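Local coordinates for protein lamina-associated polypeptide 2 isoforms alpha/zeta (Mus musculus, PDB 2V0X) that forms a dimer through a helical domain and, as a component of the nuclear lamina, probably links lamin A with chromatin, at residues B[64-67]-B[68-72]; B[105-108]-B[109-113]; B[130-133]-B[134-137]; B[156-159]-B[160-163]. The protein carries 2 engineered substitutions. All coordinates share one frame; numbering follows the deposited sequence.

Contact 1 of 4, residues B[64-67]-B[68-72]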
loop_
_atom_site.group_PDB
_atom_site.type_symbol
_atom_site.label_atom_id
_atom_site.label_comp_id
_atom_site.label_asym_id
_atom_site.label_seq_id
_atom_site.Cartn_x
_atom_site.Cartn_y
_atom_site.Cartn_z
ATOM N N SER B 64 -6.029 1.452 -17.313
ATOM C CA SER B 64 -6.192 0.639 -18.501
ATOM C C SER B 64 -4.868 0.053 -18.973
ATOM O O SER B 64 -3.788 0.495 -18.548
ATOM C CB SER B 64 -6.795 1.482 -19.633
ATOM O OG SER B 64 -8.070 1.993 -19.276
ATOM N N SER B 65 -5.000 -0.937 -19.857
ATOM C CA SER B 65 -3.926 -1.665 -20.521
ATOM C C SER B 65 -3.882 -3.144 -20.157
ATOM O O SER B 65 -4.210 -3.547 -19.033
ATOM C CB SER B 65 -2.545 -1.009 -20.334
ATOM O OG SER B 65 -1.909 -1.399 -19.128
ATOM N N ILE B 66 -3.519 -3.958 -21.142
ATOM C CA ILE B 66 -3.405 -5.397 -20.947
ATOM C C ILE B 66 -2.377 -5.623 -19.827
ATOM O O ILE B 66 -2.574 -6.456 -18.939
ATOM C CB ILE B 66 -2.929 -6.076 -22.259
ATOM C CG1 ILE B 66 -4.015 -5.937 -23.341
ATOM C CG2 ILE B 66 -2.581 -7.544 -22.029
ATOM C CD1 ILE B 66 -3.549 -6.314 -24.741
ATOM N N GLU B 67 -1.338 -4.795 -19.827
ATOM C CA GLU B 67 -0.261 -4.890 -18.846
ATOM C C GLU B 67 -0.717 -4.634 -17.410
ATOM O O GLU B 67 -0.361 -5.377 -16.496
ATOM C CB GLU B 67 0.880 -3.923 -19.196
ATOM C CG GLU B 67 1.671 -4.264 -20.476
ATOM C CD GLU B 67 0.960 -3.916 -21.792
ATOM O OE1 GLU B 67 1.408 -4.420 -22.844
ATOM O OE2 GLU B 67 -0.020 -3.140 -21.799
ATOM N N ALA B 68 -1.500 -3.587 -17.211
ATOM C CA ALA B 68 -1.946 -3.265 -15.868
ATOM C C ALA B 68 -2.981 -4.277 -15.397
ATOM O O ALA B 68 -3.030 -4.596 -14.218
ATOM C CB ALA B 68 -2.490 -1.866 -15.811
ATOM N N ALA B 69 -3.774 -4.806 -16.331
ATOM C CA ALA B 69 -4.795 -5.797 -16.010
ATOM C C ALA B 69 -4.131 -7.059 -15.455
ATOM O O ALA B 69 -4.606 -7.654 -14.482
ATOM C CB ALA B 69 -5.637 -6.132 -17.248
ATOM N N ARG B 70 -3.024 -7.456 -16.067
ATOM C CA ARG B 70 -2.304 -8.639 -15.601
ATOM C C ARG B 70 -1.731 -8.385 -14.197
ATOM O O ARG B 70 -1.882 -9.194 -13.291
ATOM C CB ARG B 70 -1.157 -8.962 -16.555
ATOM C CG ARG B 70 -0.330 -10.168 -16.154
ATOM C CD ARG B 70 1.051 -10.145 -16.796
ATOM N NE ARG B 70 0.994 -9.865 -18.227
ATOM C CZ ARG B 70 1.358 -8.709 -18.778
ATOM N NH1 ARG B 70 1.814 -7.718 -18.020
ATOM N NH2 ARG B 70 1.245 -8.536 -20.089
ATOM N N ILE B 71 -1.102 -7.229 -14.037
ATOM C CA ILE B 71 -0.460 -6.826 -12.790
ATOM C C ILE B 71 -1.373 -6.575 -11.589
ATOM O O ILE B 71 -1.092 -7.036 -10.488
ATOM C CB ILE B 71 0.436 -5.591 -13.067
ATOM C CG1 ILE B 71 1.776 -6.060 -13.614
ATOM C CG2 ILE B 71 0.573 -4.666 -11.841
ATOM C CD1 ILE B 71 2.595 -4.938 -14.230
ATOM N N LEU B 72 -2.484 -5.890 -11.824
ATOM C CA LEU B 72 -3.407 -5.510 -10.763
ATOM C C LEU B 72 -4.302 -6.598 -10.183
ATOM O O LEU B 72 -4.777 -6.478 -9.053
ATOM C CB LEU B 72 -4.250 -4.319 -11.229
ATOM C CG LEU B 72 -3.358 -3.123 -11.584
ATOM C CD1 LEU B 72 -4.168 -2.052 -12.262
ATOM C CD2 LEU B 72 -2.700 -2.582 -10.325
#

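Contact 2 of 4, residues B[105-108]-B[109-113]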
loop_
_atom_site.group_PDB
_atom_site.type_symbol
_atom_site.label_atom_id
_atom_site.label_comp_id
_atom_site.label_asym_id
_atom_site.label_seq_id
_atom_site.Cartn_x
_atom_site.Cartn_y
_atom_site.Cartn_z
ATOM N N HIS B 105 -8.361 -19.250 5.303
ATOM C CA HIS B 105 -8.256 -17.956 5.984
ATOM C C HIS B 105 -6.940 -17.264 5.654
ATOM O O HIS B 105 -6.898 -16.046 5.466
ATOM C CB HIS B 105 -8.347 -18.137 7.499
ATOM C CG HIS B 105 -9.689 -18.600 7.972
ATOM N ND1 HIS B 105 -10.823 -17.821 7.867
ATOM C CD2 HIS B 105 -10.076 -19.753 8.567
ATOM C CE1 HIS B 105 -11.852 -18.476 8.379
ATOM N NE2 HIS B 105 -11.424 -19.648 8.811
ATOM N N LEU B 106 -5.870 -18.052 5.582
ATOM C CA LEU B 106 -4.558 -17.523 5.278
ATOM C C LEU B 106 -4.523 -17.034 3.844
ATOM O O LEU B 106 -4.036 -15.937 3.576
ATOM C CB LEU B 106 -3.468 -18.573 5.495
ATOM C CG LEU B 106 -3.299 -19.177 6.887
ATOM C CD1 LEU B 106 -1.969 -19.915 6.934
ATOM C CD2 LEU B 106 -3.313 -18.096 7.957
ATOM N N ASP B 107 -5.048 -17.853 2.933
ATOM C CA ASP B 107 -5.078 -17.504 1.517
ATOM C C ASP B 107 -5.916 -16.252 1.276
ATOM O O ASP B 107 -5.559 -15.407 0.454
ATOM C CB ASP B 107 -5.603 -18.670 0.669
ATOM C CG ASP B 107 -5.407 -18.429 -0.811
ATOM O OD1 ASP B 107 -4.272 -18.097 -1.204
ATOM O OD2 ASP B 107 -6.392 -18.517 -1.567
ATOM N N LEU B 108 -7.016 -16.121 2.010
ATOM C CA LEU B 108 -7.867 -14.951 1.872
ATOM C C LEU B 108 -7.108 -13.709 2.351
ATOM O O LEU B 108 -7.110 -12.655 1.698
ATOM C CB LEU B 108 -9.132 -15.115 2.712
ATOM C CG LEU B 108 -10.053 -13.888 2.714
ATOM C CD1 LEU B 108 -10.538 -13.585 1.285
ATOM C CD2 LEU B 108 -11.246 -14.154 3.632
ATOM N N ALA B 109 -6.441 -13.831 3.489
ATOM C CA ALA B 109 -5.687 -12.702 4.025
ATOM C C ALA B 109 -4.604 -12.242 3.051
ATOM O O ALA B 109 -4.428 -11.041 2.856
ATOM C CB ALA B 109 -5.080 -13.043 5.353
ATOM N N LEU B 110 -3.877 -13.187 2.450
ATOM C CA LEU B 110 -2.811 -12.831 1.508
ATOM C C LEU B 110 -3.382 -12.241 0.209
ATOM O O LEU B 110 -2.765 -11.362 -0.404
ATOM C CB LEU B 110 -1.915 -14.047 1.201
ATOM C CG LEU B 110 -1.095 -14.653 2.358
ATOM C CD1 LEU B 110 -0.752 -16.118 2.104
ATOM C CD2 LEU B 110 0.154 -13.844 2.609
ATOM N N CYS B 111 -4.553 -12.723 -0.205
ATOM C CA CYS B 111 -5.210 -12.227 -1.415
ATOM C C CYS B 111 -5.669 -10.786 -1.198
ATOM O O CYS B 111 -5.512 -9.929 -2.068
ATOM C CB CYS B 111 -6.412 -13.118 -1.796
ATOM S SG CYS B 111 -5.948 -14.714 -2.590
ATOM N N ARG B 112 -6.276 -10.547 -0.046
ATOM C CA ARG B 112 -6.749 -9.226 0.310
ATOM C C ARG B 112 -5.559 -8.293 0.455
ATOM O O ARG B 112 -5.636 -7.162 0.017
ATOM C CB ARG B 112 -7.600 -9.284 1.579
ATOM C CG ARG B 112 -8.814 -10.166 1.346
ATOM C CD ARG B 112 -10.094 -9.521 1.751
ATOM N NE ARG B 112 -10.374 -9.733 3.151
ATOM C CZ ARG B 112 -11.476 -10.314 3.620
ATOM N NH1 ARG B 112 -12.421 -10.753 2.798
ATOM N NH2 ARG B 112 -11.632 -10.447 4.925
ATOM N N SER B 113 -4.440 -8.792 0.988
ATOM C CA SER B 113 -3.244 -7.963 1.108
ATOM C C SER B 113 -2.813 -7.521 -0.297
ATOM O O SER B 113 -2.499 -6.359 -0.527
ATOM C CB SER B 113 -2.099 -8.737 1.764
ATOM O OG SER B 113 -2.378 -8.997 3.136
#

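Contact 3 of 4, residues B[130-133]-B[134-137]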
loop_
_atom_site.group_PDB
_atom_site.type_symbol
_atom_site.label_atom_id
_atom_site.label_comp_id
_atom_site.label_asym_id
_atom_site.label_seq_id
_atom_site.Cartn_x
_atom_site.Cartn_y
_atom_site.Cartn_z
ATOM N N VAL B 130 -1.159 13.399 -11.774
ATOM C CA VAL B 130 -1.616 14.695 -11.279
ATOM C C VAL B 130 -0.436 15.568 -10.776
ATOM O O VAL B 130 -0.380 16.749 -11.069
ATOM C CB VAL B 130 -2.701 14.516 -10.170
ATOM C CG1 VAL B 130 -3.065 15.854 -9.526
ATOM C CG2 VAL B 130 -3.984 13.887 -10.784
ATOM N N ALA B 131 0.513 14.985 -10.050
ATOM C CA ALA B 131 1.668 15.751 -9.550
ATOM C C ALA B 131 2.466 16.371 -10.705
ATOM O O ALA B 131 2.819 17.551 -10.681
ATOM C CB ALA B 131 2.565 14.879 -8.711
ATOM N N LYS B 132 2.678 15.584 -11.740
ATOM C CA LYS B 132 3.418 16.034 -12.910
ATOM C C LYS B 132 2.623 17.119 -13.665
ATOM O O LYS B 132 3.195 18.121 -14.099
ATOM C CB LYS B 132 3.713 14.835 -13.822
ATOM C CG LYS B 132 4.883 15.022 -14.801
ATOM C CD LYS B 132 6.212 15.175 -14.052
ATOM C CE LYS B 132 7.413 15.209 -14.995
ATOM N NZ LYS B 132 7.658 13.896 -15.663
ATOM N N SER B 133 1.311 16.937 -13.797
ATOM C CA SER B 133 0.476 17.916 -14.487
ATOM C C SER B 133 0.517 19.229 -13.727
ATOM O O SER B 133 0.637 20.300 -14.318
ATOM C CB SER B 133 -0.978 17.438 -14.582
ATOM O OG SER B 133 -1.063 16.257 -15.358
ATOM N N LEU B 134 0.416 19.122 -12.407
ATOM C CA LEU B 134 0.440 20.267 -11.524
ATOM C C LEU B 134 1.740 21.061 -11.682
ATOM O O LEU B 134 1.720 22.304 -11.688
ATOM C CB LEU B 134 0.260 19.791 -10.084
ATOM C CG LEU B 134 0.630 20.645 -8.875
ATOM C CD1 LEU B 134 -0.172 21.912 -8.804
ATOM C CD2 LEU B 134 0.403 19.801 -7.635
ATOM N N GLN B 135 2.865 20.364 -11.842
ATOM C CA GLN B 135 4.111 21.099 -11.988
ATOM C C GLN B 135 4.255 21.814 -13.326
ATOM O O GLN B 135 4.822 22.895 -13.374
ATOM C CB GLN B 135 5.356 20.299 -11.576
ATOM C CG GLN B 135 5.810 19.144 -12.424
ATOM C CD GLN B 135 7.057 18.468 -11.821
ATOM O OE1 GLN B 135 7.158 17.249 -11.777
ATOM N NE2 GLN B 135 7.986 19.274 -11.332
ATOM N N ALA B 136 3.691 21.246 -14.385
ATOM C CA ALA B 136 3.730 21.879 -15.697
ATOM C C ALA B 136 2.850 23.149 -15.639
ATOM O O ALA B 136 3.203 24.196 -16.191
ATOM C CB ALA B 136 3.214 20.923 -16.761
ATOM N N ASP B 137 1.726 23.063 -14.938
ATOM C CA ASP B 137 0.836 24.211 -14.798
ATOM C C ASP B 137 1.474 25.337 -13.976
ATOM O O ASP B 137 1.338 26.515 -14.322
ATOM C CB ASP B 137 -0.491 23.800 -14.162
ATOM C CG ASP B 137 -1.423 23.082 -15.138
ATOM O OD1 ASP B 137 -1.115 23.014 -16.349
ATOM O OD2 ASP B 137 -2.476 22.586 -14.686
#

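Contact 4 of 4, residues B[156-159]-B[160-163]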
loop_
_atom_site.group_PDB
_atom_site.type_symbol
_atom_site.label_atom_id
_atom_site.label_comp_id
_atom_site.label_asym_id
_atom_site.label_seq_id
_atom_site.Cartn_x
_atom_site.Cartn_y
_atom_site.Cartn_z
ATOM N N LEU B 156 -4.421 33.449 -12.807
ATOM C CA LEU B 156 -5.384 33.035 -11.792
ATOM C C LEU B 156 -6.168 31.778 -12.188
ATOM O O LEU B 156 -6.502 30.957 -11.329
ATOM C CB LEU B 156 -6.357 34.169 -11.478
ATOM C CG LEU B 156 -5.843 35.215 -10.490
ATOM C CD1 LEU B 156 -6.592 36.527 -10.690
ATOM C CD2 LEU B 156 -6.003 34.695 -9.063
ATOM N N ARG B 157 -6.500 31.651 -13.470
ATOM C CA ARG B 157 -7.218 30.474 -13.949
ATOM C C ARG B 157 -6.292 29.264 -13.945
ATOM O O ARG B 157 -6.722 28.149 -13.676
ATOM C CB ARG B 157 -7.806 30.706 -15.346
ATOM C CG ARG B 157 -9.212 31.323 -15.311
ATOM C CD ARG B 157 -9.824 31.488 -16.709
ATOM N NE ARG B 157 -9.074 32.440 -17.528
ATOM C CZ ARG B 157 -8.170 32.099 -18.443
ATOM N NH1 ARG B 157 -7.894 30.820 -18.673
ATOM N NH2 ARG B 157 -7.522 33.040 -19.115
ATOM N N ILE B 158 -5.014 29.490 -14.219
ATOM C CA ILE B 158 -4.046 28.405 -14.211
ATOM C C ILE B 158 -3.871 27.951 -12.766
ATOM O O ILE B 158 -3.948 26.763 -12.474
ATOM C CB ILE B 158 -2.691 28.839 -14.813
ATOM C CG1 ILE B 158 -2.852 29.078 -16.317
ATOM C CG2 ILE B 158 -1.639 27.765 -14.623
ATOM C CD1 ILE B 158 -3.372 27.859 -17.055
ATOM N N LEU B 159 -3.751 28.920 -11.863
ATOM C CA LEU B 159 -3.567 28.654 -10.451
ATOM C C LEU B 159 -4.807 28.040 -9.831
ATOM O O LEU B 159 -4.715 27.318 -8.843
ATOM C CB LEU B 159 -3.193 29.931 -9.693
ATOM C CG LEU B 159 -1.799 30.544 -9.914
ATOM C CD1 LEU B 159 -1.638 31.728 -8.971
ATOM C CD2 LEU B 159 -0.684 29.514 -9.669
ATOM N N ASN B 160 -5.977 28.340 -10.387
ATOM C CA ASN B 160 -7.199 27.780 -9.838
ATOM C C ASN B 160 -7.175 26.270 -10.119
ATOM O O ASN B 160 -7.525 25.447 -9.277
ATOM C CB ASN B 160 -8.416 28.448 -10.475
ATOM C CG ASN B 160 -9.699 28.077 -9.779
ATOM O OD1 ASN B 160 -9.822 28.216 -8.557
ATOM N ND2 ASN B 160 -10.660 27.593 -10.541
ATOM N N ARG B 161 -6.656 25.913 -11.280
ATOM C CA ARG B 161 -6.552 24.528 -11.678
ATOM C C ARG B 161 -5.522 23.793 -10.772
ATOM O O ARG B 161 -5.788 22.683 -10.283
ATOM C CB ARG B 161 -6.144 24.483 -13.153
ATOM C CG ARG B 161 -6.357 23.147 -13.846
ATOM C CD ARG B 161 -5.692 23.147 -15.222
ATOM N NE ARG B 161 -6.134 24.273 -16.043
ATOM C CZ ARG B 161 -5.450 24.772 -17.070
ATOM N NH1 ARG B 161 -4.279 24.251 -17.414
ATOM N NH2 ARG B 161 -5.944 25.792 -17.765
ATOM N N THR B 162 -4.386 24.435 -10.492
ATOM C CA THR B 162 -3.371 23.822 -9.636
ATOM C C THR B 162 -3.916 23.623 -8.223
ATOM O O THR B 162 -3.546 22.673 -7.526
ATOM C CB THR B 162 -2.064 24.662 -9.575
ATOM O OG1 THR B 162 -2.304 25.911 -8.912
ATOM C CG2 THR B 162 -1.546 24.919 -10.982
ATOM N N TYR B 163 -4.792 24.533 -7.809
ATOM C CA TYR B 163 -5.408 24.474 -6.488
ATOM C C TYR B 163 -6.261 23.188 -6.363
ATOM O O TYR B 163 -6.217 22.490 -5.343
ATOM C CB TYR B 163 -6.279 25.717 -6.275
ATOM C CG TYR B 163 -6.824 25.850 -4.875
ATOM C CD1 TYR B 163 -6.037 26.370 -3.851
ATOM C CD2 TYR B 163 -8.120 25.449 -4.571
ATOM C CE1 TYR B 163 -6.519 26.489 -2.559
ATOM C CE2 TYR B 163 -8.616 25.563 -3.272
ATOM C CZ TYR B 163 -7.806 26.084 -2.273
ATOM O OH TYR B 163 -8.278 26.192 -0.983
#

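Contact 1 of 4, residues B[64-67]-B[68-72]
Ser65 OG accepts a hydrogen bond from Ala68 N at 2.9 Å, the N-cap interaction that opens helix 66-72. The hydroxyl gets there because it sits between its own backbone N and carbonyl carbon (chi1 85°), which swings it forward over the first turn. Serine suits the position: its short side chain brings an acceptor to an amide at the helix start, where no earlier turn supplies a carbonyl. Ser65 OG also lies 3.4 Å from Ala68 CB. Behind it, Ser65 O takes Ala69 N at 3.0 Å. This is the tight side, where the small methyl of Ala68 packs on Leu35 of the second subunit, while Ile71 meets Trp47 of that subunit. The other side is looser. Ile66 is exposed, and Arg70, its chain bent at chi3, brings NH1 back to 3.6 Å from Glu67 CA, yet Glu67 OE1 and Arg70 NH2 stay 5.0 Å apart. Replacing Ser65 with valine would probably leave Ala68 N without its capping acceptor and fray the first turn. The chemistry thus favours a start whose side-chain cap is one directed bond, added to the first backbone bonds, with Glu67 and Arg70 offering at most a diffuse attraction.

Contact 2 of 4, residues B[105-108]-B[109-113]
Four successive backbone bonds, running from Ala109 N to His105 O through to Arg112 N and Leu108 O, carry helix 100-146 through this region in regular i to i+4 fashion, the last of them nearly straight along its carbonyl. On that same last pair the side chains meet. Leu108 CG lies opposite the backbone N (chi1 176°), which sends the isobutyl group along the helix towards Arg112, whose chain bends at chi2 and chi3 to come across it. Leu108 CD2 lies 3.5 Å above the guanidinium plane of Arg112, displaced towards its rim, and Leu108 CD1 touches Arg112 NH1 at 3.7 Å. Leucine suits this place because two methyls on one branch can support a flat cation without competing for its N-H groups. One of those, on NH2, forms a salt bridge with Asp51. One residue back along the helix, Asp107 and Cys111 come near each other more loosely, with Asp107 OD1 and OD2 both 4.0 Å from Cys111 SG; the carboxylate has its strong partner in Arg191 of the second subunit, bonded to OD1. Towards helix 152-196, Ala109 lies against Met189 and Ser113 against Ser186, with Arg112 packing on both of those residues. There the buried Ser113 turns its OG back to Ala109 O at 2.9 Å, and that oxygen also accepts Ser113 N from the opposite face of its plane. In chemical terms, this part of the helix spends its charges on partners beyond itself, one within the chain and one across the dimer, while Leu108 supports the guanidinium and Ala109 O holds the Ser113 hydroxyl.

Contact 3 of 4, residues B[130-133]-B[134-137]
The carboxamide of Gln135 meets Lys132 at its oxygen end: Lys132 CD comes to 3.2 Å from Gln135 OE1, somewhat out of the amide plane, and the two chains pass at a slant. The other flat group, the carboxylate of Asp137, has Ser133 O over one of its faces, 3.6 Å from Asp137 CG and almost equally far from both carboxylate oxygens. That same Ser133 O is engaged by Asp137 N at 3.0 Å. Gln135 takes an unusual first torsion for a helix, with CG between the backbone N and the carbonyl carbon (chi1 70°), and this lays CG 3.3 Å from Lys132 O before the extended chain continues to the second subunit. There NE2 bonds to Ser167 OG of the second subunit, whereas the buried OE1 has no partner in the model. Glutamine suits the spot because it is long enough to reach the second subunit and still carries a donor. A leucine in its place would probably leave Ser167 of the second subunit without its amide donor. Leu134, its CB 3.3 Å from Val130 O, turns into the apolar seam and packs on Leu134 of the second subunit. Chemically, the lysine's CD and CE, close to its ammonium group, may carry a slight positive polarisation and so might give the lone amide oxygen mild electrostatic relief, but no replacement for a true donor.

Contact 4 of 4, residues B[156-159]-B[160-163]
A threonine hydroxyl folded back onto its own helix is the motif here: on helix 152-196, Thr162 OG1 donates to Leu159 O, three residues earlier, at 2.8 Å. With OG1 placed between backbone N and carbonyl carbon (chi1 67°), the hydroxyl reaches that carbonyl from well off its axis, at a C=O...O angle of 110°. Leu159 O also accepts Tyr163 N at 3.0 Å, from the same face, so two bonds grip one oxygen. Threonine therefore buries its hydroxyl satisfied and leaves its methyl for packing. Alongside, Ile158 and Arg161 point the same way, and Ile158 CD1 lies over one face of the guanidinium, 3.4 Å from Arg161 NH2. The CD1 end of the isoleucine supplies an apolar support for the flat cation, whose NH1 makes a long, weak ion pair with Asp137. The backbone is less even, for Arg161 N bonds Arg157 O from above its carbonyl plane at 3.3 Å and adds a weak bond to Ile158 O. Around this part of the helix, Ile158 abuts Gln140 and Ala141 of helix 100-146, while Leu159 and Thr162 meet Ile145 and Ile138 of the second subunit, which puts it between the partner helix of its own chain and the neighbouring subunit.

In the fold
All four contacts are local, along a helix or at its start, and each also touches the second subunit, as befits a dimerization domain. Contacts 2 and 3 share helix 100-146, lie on opposite sides of the chain's centre and have centres 37 Å apart. Contacts 3 and 4 meet directly where helix 152-196 runs back beside helix 100-146. Their centres are 11 Å apart, with Leu134 CD1 3.4 Å from Thr162 CB and Asp137 CB 3.5 Å from Thr162 CG2, an interhelical packing that joins the two hairpin arms. Contact 1, on the short helix 66-72, stands apart: its nearest atoms are about 8 Å from those of contact 2 and about 14 Å from those of contact 3.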